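Local coordinates for protein T cell receptor gamma chain (PDB 7L15) that pairs with a mu chain to form the marsupial gamma mu T cell receptor, a T cell surface receptor that probably recognises antigen, at residues L82-L87 with T111-T116; S59-D62 with S66-K69; E150-N155 with G175-G180. All blocks are in the same frame, centred on the assembly; numbering follows the deposited sequence.

Overall arrangement
From the N terminus, interaction 2 comes first and closes a short loop in the V-set domain, folding 66-69 back on the end of edge strand 58-61. Interaction 1 joins the two sheets of that domain, closing the chain between 87 and 111, with strand 93-101 inside. Interaction 3, in the C1-set domain, closes the chain between 155 and 175, with strand 158-163 inside. The three lie in series, none nested or crossed. Interactions 1 and 2 meet through Lys-69, whose ammonium group bonds to the carbonyl of Ser-85. Interactions 1 and 3 meet across the domains, where Ile-114 packs on Pro-154. Interactions 2 and 3 stay about 19 Å apart at their nearest atoms.

Interaction 1 of 3, residues L82-L87 with T111-T116; sequences LIVSDL and TRLIVT
Val-84 faces Leu-113 at a CA-CA distance of 9.6 Å, and Leu-87 faces Val-115 at 6.8 Å, so the two segments, which run roughly the same way, draw together toward their C-terminal ends. They belong to opposite sheets of the V-set sandwich: 82-84 is the end of strand 79-84 and is followed by a turn containing Leu-87, while 111-116 lies in the C-terminal part of strand 104-116. Across the two segments the touching groups are all aliphatic. Leu-87 has the largest share and touches two residues. Its CB sits against both methyls of Val-115, 3.9 Å from CG1 and 4.1 Å from CG2. With CG anti to its own carbonyl carbon (chi1 -70°), the Leu-87 side chain reaches back from Val-115 toward Leu-113, and the two leucines cross obliquely with Leu-87 CD2 3.8 Å from Leu-113 CD2. That same Leu-113 methyl also lies 4.5 Å from Val-84 CG1, a looser touch where the backbones stand further apart. Ala-21 of strand 21-28 packs on both leucines, and Ile-13 of strand 12-16 on Leu-113. All four touching residues are buried. The two segments are therefore joined by apolar contact between buried side chains, while backbone bonds of Val-84, Leu-87 and Val-115 go to Ala-21, Lys-18 and Ser-92 OG.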
loop_
_atom_site.group_PDB
_atom_site.type_symbol
_atom_site.label_atom_id
_atom_site.label_comp_id
_atom_site.label_asym_id
_atom_site.label_seq_id
_atom_site.Cartn_x
_atom_site.Cartn_y
_atom_site.Cartn_z
ATOM N N LEU B 82 -4.858 15.303 -14.544
ATOM C CA LEU B 82 -3.494 15.787 -14.698
ATOM C C LEU B 82 -2.882 15.166 -15.946
ATOM O O LEU B 82 -2.847 13.937 -16.079
ATOM C CB LEU B 82 -2.647 15.444 -13.467
ATOM C CG LEU B 82 -1.137 15.684 -13.566
ATOM C CD1 LEU B 82 -0.831 17.176 -13.600
ATOM C CD2 LEU B 82 -0.380 14.993 -12.435
ATOM N N ILE B 83 -2.385 16.003 -16.848
ATOM C CA ILE B 83 -1.695 15.535 -18.042
ATOM C C ILE B 83 -0.212 15.800 -17.877
ATOM O O ILE B 83 0.193 16.928 -17.567
ATOM C CB ILE B 83 -2.226 16.204 -19.318
ATOM C CG1 ILE B 83 -3.667 15.774 -19.579
ATOM C CG2 ILE B 83 -1.328 15.844 -20.504
ATOM C CD1 ILE B 83 -4.142 16.054 -20.994
ATOM N N VAL B 84 0.592 14.755 -18.075
ATOM C CA VAL B 84 2.042 14.838 -18.024
ATOM C C VAL B 84 2.541 14.559 -19.434
ATOM O O VAL B 84 2.368 13.450 -19.955
ATOM C CB VAL B 84 2.623 13.857 -16.999
ATOM C CG1 VAL B 84 4.126 14.053 -16.850
ATOM C CG2 VAL B 84 1.941 14.059 -15.673
ATOM N N SER B 85 3.124 15.571 -20.067
ATOM C CA SER B 85 3.519 15.466 -21.464
ATOM C C SER B 85 4.963 14.993 -21.586
ATOM O O SER B 85 5.740 15.025 -20.623
ATOM C CB SER B 85 3.363 16.813 -22.182
ATOM O OG SER B 85 2.088 17.376 -21.945
ATOM N N ASP B 86 5.306 14.559 -22.798
ATOM C CA ASP B 86 6.674 14.251 -23.216
ATOM C C ASP B 86 7.388 13.428 -22.148
ATOM O O ASP B 86 8.446 13.791 -21.635
ATOM C CB ASP B 86 7.452 15.530 -23.547
ATOM C CG ASP B 86 8.846 15.244 -24.108
ATOM O OD1 ASP B 86 8.948 14.500 -25.109
ATOM O OD2 ASP B 86 9.843 15.753 -23.547
ATOM N N LEU B 87 6.760 12.307 -21.816
ATOM C CA LEU B 87 7.215 11.469 -20.720
ATOM C C LEU B 87 8.668 11.056 -20.902
ATOM O O LEU B 87 9.111 10.742 -22.011
ATOM C CB LEU B 87 6.315 10.240 -20.623
ATOM C CG LEU B 87 4.926 10.657 -20.135
ATOM C CD1 LEU B 87 3.940 9.508 -20.228
ATOM C CD2 LEU B 87 5.010 11.186 -18.696
ATOM N N THR B 111 -1.922 7.216 -8.385
ATOM C CA THR B 111 -1.736 6.389 -9.562
ATOM C C THR B 111 -0.248 6.316 -9.881
ATOM O O THR B 111 0.457 7.330 -9.827
ATOM C CB THR B 111 -2.511 6.948 -10.756
ATOM O OG1 THR B 111 -3.917 6.890 -10.486
ATOM C CG2 THR B 111 -2.250 6.120 -11.989
ATOM N N ARG B 112 0.243 5.125 -10.200
ATOM C CA ARG B 112 1.662 4.974 -10.491
ATOM C C ARG B 112 1.907 5.157 -11.984
ATOM O O ARG B 112 1.391 4.399 -12.814
ATOM C CB ARG B 112 2.208 3.628 -10.021
ATOM C CG ARG B 112 3.708 3.466 -10.350
ATOM C CD ARG B 112 4.318 2.167 -9.805
ATOM N NE ARG B 112 4.603 2.252 -8.377
ATOM C CZ ARG B 112 5.679 2.845 -7.862
ATOM N NH1 ARG B 112 6.573 3.419 -8.666
ATOM N NH2 ARG B 112 5.859 2.874 -6.544
ATOM N N LEU B 113 2.700 6.165 -12.316
ATOM C CA LEU B 113 3.144 6.399 -13.676
ATOM C C LEU B 113 4.440 5.628 -13.893
ATOM O O LEU B 113 5.406 5.796 -13.143
ATOM C CB LEU B 113 3.335 7.896 -13.910
ATOM C CG LEU B 113 3.799 8.312 -15.289
ATOM C CD1 LEU B 113 2.754 7.877 -16.311
ATOM C CD2 LEU B 113 4.028 9.828 -15.334
ATOM N N ILE B 114 4.462 4.772 -14.901
ATOM C CA ILE B 114 5.645 3.991 -15.224
ATOM C C ILE B 114 6.063 4.359 -16.633
ATOM O O ILE B 114 5.318 4.115 -17.588
ATOM C CB ILE B 114 5.386 2.484 -15.111
ATOM C CG1 ILE B 114 4.876 2.138 -13.714
ATOM C CG2 ILE B 114 6.653 1.701 -15.490
ATOM C CD1 ILE B 114 4.327 0.733 -13.603
ATOM N N VAL B 115 7.242 4.951 -16.764
ATOM C CA VAL B 115 7.797 5.286 -18.064
ATOM C C VAL B 115 9.009 4.399 -18.271
ATOM O O VAL B 115 9.919 4.373 -17.434
ATOM C CB VAL B 115 8.160 6.774 -18.166
ATOM C CG1 VAL B 115 8.450 7.160 -19.633
ATOM C CG2 VAL B 115 7.021 7.607 -17.600
ATOM N N THR B 116 9.018 3.667 -19.373
ATOM C CA THR B 116 10.119 2.766 -19.669
ATOM C C THR B 116 10.562 2.948 -21.112
ATOM O O THR B 116 9.776 3.338 -21.986
ATOM C CB THR B 116 9.743 1.302 -19.407
ATOM O OG1 THR B 116 10.840 0.463 -19.782
ATOM C CG2 THR B 116 8.537 0.917 -20.204
#

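Interaction 2 of 3, residues S59-D62 with S66-K69; sequences SVPD and SADK
Pro-61 sets its ring against the backbone of Ser-66 and Ala-67. At the start of the side chain, Pro-61 CB stands back, 4.5 Å from Ala-67 N. The next atom makes the real contact. Pro-61 CG is 3.8 Å from both Ala-67 N and Ala-67 CA, and it also lies near the carbonyl carbon of Ser-66. The methyl CB of Ala-67 is 4.0 Å from the same Pro-61 CG. Beyond it, where the ring returns to the backbone nitrogen, Pro-61 CD again falls back, 4.6 Å from Ala-67 CB. One ring carbon thus rests on a peptide unit and the methyl beside it.

The place is the surface of the V-set domain, where strand 58-61, the C'' strand at the edge of one sheet, gives way to the loop that crosses to strand 70-75 of the other sheet. Across from the proline, 66-69 is held in shape by its own bonds. Ser-66 OG accepts from Asp-68 N at 3.0 Å with an angle of 146°, an ST turn, while Ser-66 O accepts from Lys-69 N at 2.8 Å, closing a beta turn whose two central residues, Ala-67 and Asp-68, have helical backbone angles. Past the turn, Lys-69 NZ forms a salt bridge with Asp-91. On the strand side, Ser-59 OG binds Ala-72 N and Asp-62 OD2 forms a salt bridge with Arg-48 NE.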
loop_
_atom_site.group_PDB
_atom_site.type_symbol
_atom_site.label_atom_id
_atom_site.label_comp_id
_atom_site.label_asym_id
_atom_site.label_seq_id
_atom_site.Cartn_x
_atom_site.Cartn_y
_atom_site.Cartn_z
ATOM N N SER B 59 -4.846 26.156 -13.895
ATOM C CA SER B 59 -3.806 25.226 -13.468
ATOM C C SER B 59 -2.491 25.976 -13.288
ATOM O O SER B 59 -1.921 26.478 -14.263
ATOM C CB SER B 59 -3.642 24.095 -14.481
ATOM O OG SER B 59 -2.444 23.381 -14.248
ATOM N N VAL B 60 -2.002 26.019 -12.050
ATOM C CA VAL B 60 -0.826 26.799 -11.660
ATOM C C VAL B 60 0.329 25.886 -11.261
ATOM O O VAL B 60 0.312 25.316 -10.156
ATOM C CB VAL B 60 -1.151 27.725 -10.482
ATOM C CG1 VAL B 60 0.040 28.621 -10.190
ATOM C CG2 VAL B 60 -2.404 28.517 -10.753
ATOM N N PRO B 61 1.352 25.736 -12.099
ATOM C CA PRO B 61 2.489 24.885 -11.722
ATOM C C PRO B 61 3.370 25.544 -10.670
ATOM O O PRO B 61 3.498 26.765 -10.594
ATOM C CB PRO B 61 3.249 24.693 -13.043
ATOM C CG PRO B 61 2.259 25.046 -14.129
ATOM C CD PRO B 61 1.360 26.089 -13.528
ATOM N N ASP B 62 3.970 24.711 -9.837
ATOM C CA ASP B 62 4.919 25.166 -8.840
ATOM C C ASP B 62 6.275 25.392 -9.500
ATOM O O ASP B 62 6.500 24.971 -10.632
ATOM C CB ASP B 62 4.965 24.148 -7.701
ATOM C CG ASP B 62 3.788 24.310 -6.746
ATOM O OD1 ASP B 62 3.677 25.386 -6.115
ATOM O OD2 ASP B 62 2.958 23.389 -6.659
ATOM N N SER B 66 6.975 23.202 -15.654
ATOM C CA SER B 66 6.464 24.016 -16.743
ATOM C C SER B 66 5.034 23.619 -17.058
ATOM O O SER B 66 4.689 22.438 -17.014
ATOM C CB SER B 66 7.336 23.849 -17.990
ATOM O OG SER B 66 6.695 24.405 -19.128
ATOM N N ALA B 67 4.206 24.611 -17.400
ATOM C CA ALA B 67 2.851 24.307 -17.848
ATOM C C ALA B 67 2.846 23.472 -19.120
ATOM O O ALA B 67 1.842 22.807 -19.405
ATOM C CB ALA B 67 2.067 25.601 -18.067
ATOM N N ASP B 68 3.943 23.493 -19.890
ATOM C CA ASP B 68 4.087 22.582 -21.023
ATOM C C ASP B 68 4.256 21.138 -20.566
ATOM O O ASP B 68 3.916 20.209 -21.306
ATOM C CB ASP B 68 5.294 22.966 -21.876
ATOM C CG ASP B 68 5.175 24.340 -22.486
ATOM O OD1 ASP B 68 4.308 25.130 -22.053
ATOM O OD2 ASP B 68 5.964 24.626 -23.411
ATOM N N LYS B 69 4.791 20.932 -19.364
ATOM C CA LYS B 69 5.119 19.601 -18.867
ATOM C C LYS B 69 3.975 18.983 -18.064
ATOM O O LYS B 69 3.652 17.811 -18.266
ATOM C CB LYS B 69 6.405 19.674 -18.027
ATOM C CG LYS B 69 6.926 18.341 -17.488
ATOM C CD LYS B 69 7.357 17.391 -18.593
ATOM C CE LYS B 69 7.798 16.038 -18.027
ATOM N NZ LYS B 69 8.133 15.101 -19.126
#

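Interaction 3 of 3, residues E150-N155 with G175-G180; sequences EDFFPN and GPITGG
Ile-177 makes an apolar, partly buried contact with Phe-152 and Asn-155 in the C1-set domain, with Tyr-184 of the intervening strand 183-193 touching all three. It joins strand 173-180 to the end of strand 142-152 and the loop after its corner at Asp-151, where Asp-151 and Phe-152 both face Tyr-184 in a G1 beta bulge. The isoleucine uses two branches. Its CG2 methyl lies 4.0 Å from Asn-155 CB and 4.2 Å from Phe-152 CE1, the two side chains of the latter pair crossing at about a right angle; its CD1 methyl reaches Asn-155 O at 3.4 Å. Phe-152 holds CG between its backbone N and carbonyl carbon (chi1 54°), which swings the ring toward Ile-177. The peptide bond before Pro-154 is cis; Pro-154 O lies in plane at the edge of the Phe-152 ring and also accepts from His-207 NE2. Nearby, Glu-150 forms a salt bridge with Arg-194 of the mu chain. The contact rests on van der Waals packing, with no directional bond between the segments, while backbone bonds of Phe-152 and Thr-178 go to Tyr-184 and Ser-185 of strand 183-193.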
loop_
_atom_site.group_PDB
_atom_site.type_symbol
_atom_site.label_atom_id
_atom_site.label_comp_id
_atom_site.label_asym_id
_atom_site.label_seq_id
_atom_site.Cartn_x
_atom_site.Cartn_y
_atom_site.Cartn_z
ATOM N N GLU B 150 -1.815 -14.411 -11.485
ATOM C CA GLU B 150 -0.520 -14.624 -12.112
ATOM C C GLU B 150 -0.414 -13.984 -13.483
ATOM O O GLU B 150 -1.407 -13.639 -14.134
ATOM C CB GLU B 150 -0.154 -16.109 -12.214
ATOM C CG GLU B 150 -1.222 -17.037 -12.657
ATOM C CD GLU B 150 -0.713 -18.471 -12.700
ATOM O OE1 GLU B 150 0.172 -18.816 -11.879
ATOM O OE2 GLU B 150 -1.181 -19.241 -13.567
ATOM N N ASP B 151 0.848 -13.808 -13.872
ATOM C CA ASP B 151 1.241 -13.453 -15.229
ATOM C C ASP B 151 0.669 -12.107 -15.660
ATOM O O ASP B 151 0.176 -11.959 -16.782
ATOM C CB ASP B 151 0.842 -14.551 -16.214
ATOM C CG ASP B 151 1.613 -14.457 -17.508
ATOM O OD1 ASP B 151 2.803 -14.099 -17.429
ATOM O OD2 ASP B 151 1.046 -14.731 -18.591
ATOM N N PHE B 152 0.740 -11.105 -14.779
ATOM C CA PHE B 152 0.295 -9.769 -15.158
ATOM C C PHE B 152 1.487 -8.838 -15.361
ATOM O O PHE B 152 2.616 -9.122 -14.948
ATOM C CB PHE B 152 -0.720 -9.170 -14.153
ATOM C CG PHE B 152 -0.265 -9.143 -12.701
ATOM C CD1 PHE B 152 0.518 -8.115 -12.218
ATOM C CD2 PHE B 152 -0.689 -10.123 -11.812
ATOM C CE1 PHE B 152 0.909 -8.074 -10.874
ATOM C CE2 PHE B 152 -0.308 -10.095 -10.458
ATOM C CZ PHE B 152 0.499 -9.081 -9.994
ATOM N N PHE B 153 1.221 -7.733 -16.071
ATOM C CA PHE B 153 2.179 -6.672 -16.303
ATOM C C PHE B 153 1.368 -5.403 -16.533
ATOM O O PHE B 153 0.420 -5.433 -17.330
ATOM C CB PHE B 153 3.088 -6.931 -17.503
ATOM C CG PHE B 153 4.131 -5.879 -17.687
ATOM C CD1 PHE B 153 3.835 -4.694 -18.333
ATOM C CD2 PHE B 153 5.407 -6.066 -17.180
ATOM C CE1 PHE B 153 4.800 -3.718 -18.469
ATOM C CE2 PHE B 153 6.370 -5.105 -17.320
ATOM C CZ PHE B 153 6.072 -3.929 -17.961
ATOM N N PRO B 154 1.709 -4.283 -15.879
ATOM C CA PRO B 154 2.863 -4.065 -14.991
ATOM C C PRO B 154 2.723 -4.700 -13.599
ATOM O O PRO B 154 1.694 -5.312 -13.323
ATOM C CB PRO B 154 2.916 -2.540 -14.879
ATOM C CG PRO B 154 1.470 -2.145 -14.931
ATOM C CD PRO B 154 0.804 -3.113 -15.894
ATOM N N ASN B 155 3.751 -4.543 -12.753
ATOM C CA ASN B 155 3.793 -5.105 -11.398
ATOM C C ASN B 155 3.003 -4.286 -10.377
ATOM O O ASN B 155 3.484 -4.041 -9.272
ATOM C CB ASN B 155 5.249 -5.253 -10.957
ATOM C CG ASN B 155 5.987 -3.918 -10.890
ATOM O OD1 ASN B 155 5.612 -2.951 -11.542
ATOM N ND2 ASN B 155 7.060 -3.869 -10.091
ATOM N N GLY B 175 0.712 -11.367 -0.058
ATOM C CA GLY B 175 2.115 -11.583 -0.341
ATOM C C GLY B 175 2.694 -10.469 -1.187
ATOM O O GLY B 175 1.990 -9.607 -1.715
ATOM N N PRO B 176 4.011 -10.482 -1.339
ATOM C CA PRO B 176 4.660 -9.474 -2.178
ATOM C C PRO B 176 4.319 -9.716 -3.639
ATOM O O PRO B 176 3.907 -10.806 -4.033
ATOM C CB PRO B 176 6.148 -9.715 -1.913
ATOM C CG PRO B 176 6.226 -11.233 -1.761
ATOM C CD PRO B 176 4.918 -11.611 -1.042
ATOM N N ILE B 177 4.498 -8.686 -4.452
ATOM C CA ILE B 177 4.401 -8.865 -5.894
ATOM C C ILE B 177 5.736 -9.411 -6.378
ATOM O O ILE B 177 6.775 -8.770 -6.210
ATOM C CB ILE B 177 4.040 -7.555 -6.597
ATOM C CG1 ILE B 177 2.674 -7.078 -6.091
ATOM C CG2 ILE B 177 4.031 -7.758 -8.100
ATOM C CD1 ILE B 177 2.116 -5.850 -6.773
ATOM N N THR B 178 5.716 -10.600 -6.962
ATOM C CA THR B 178 6.932 -11.309 -7.323
ATOM C C THR B 178 6.994 -11.517 -8.828
ATOM O O THR B 178 5.972 -11.698 -9.494
ATOM C CB THR B 178 7.013 -12.663 -6.627
ATOM O OG1 THR B 178 6.052 -13.550 -7.213
ATOM C CG2 THR B 178 6.707 -12.512 -5.146
ATOM N N GLY B 179 8.197 -11.493 -9.357
ATOM C CA GLY B 179 8.379 -11.719 -10.767
ATOM C C GLY B 179 9.416 -10.781 -11.312
ATOM O O GLY B 179 10.236 -10.234 -10.572
ATOM N N GLY B 180 9.374 -10.620 -12.625
ATOM C CA GLY B 180 10.326 -9.774 -13.316
ATOM C C GLY B 180 9.998 -9.790 -14.788
ATOM O O GLY B 180 9.092 -10.502 -15.240
#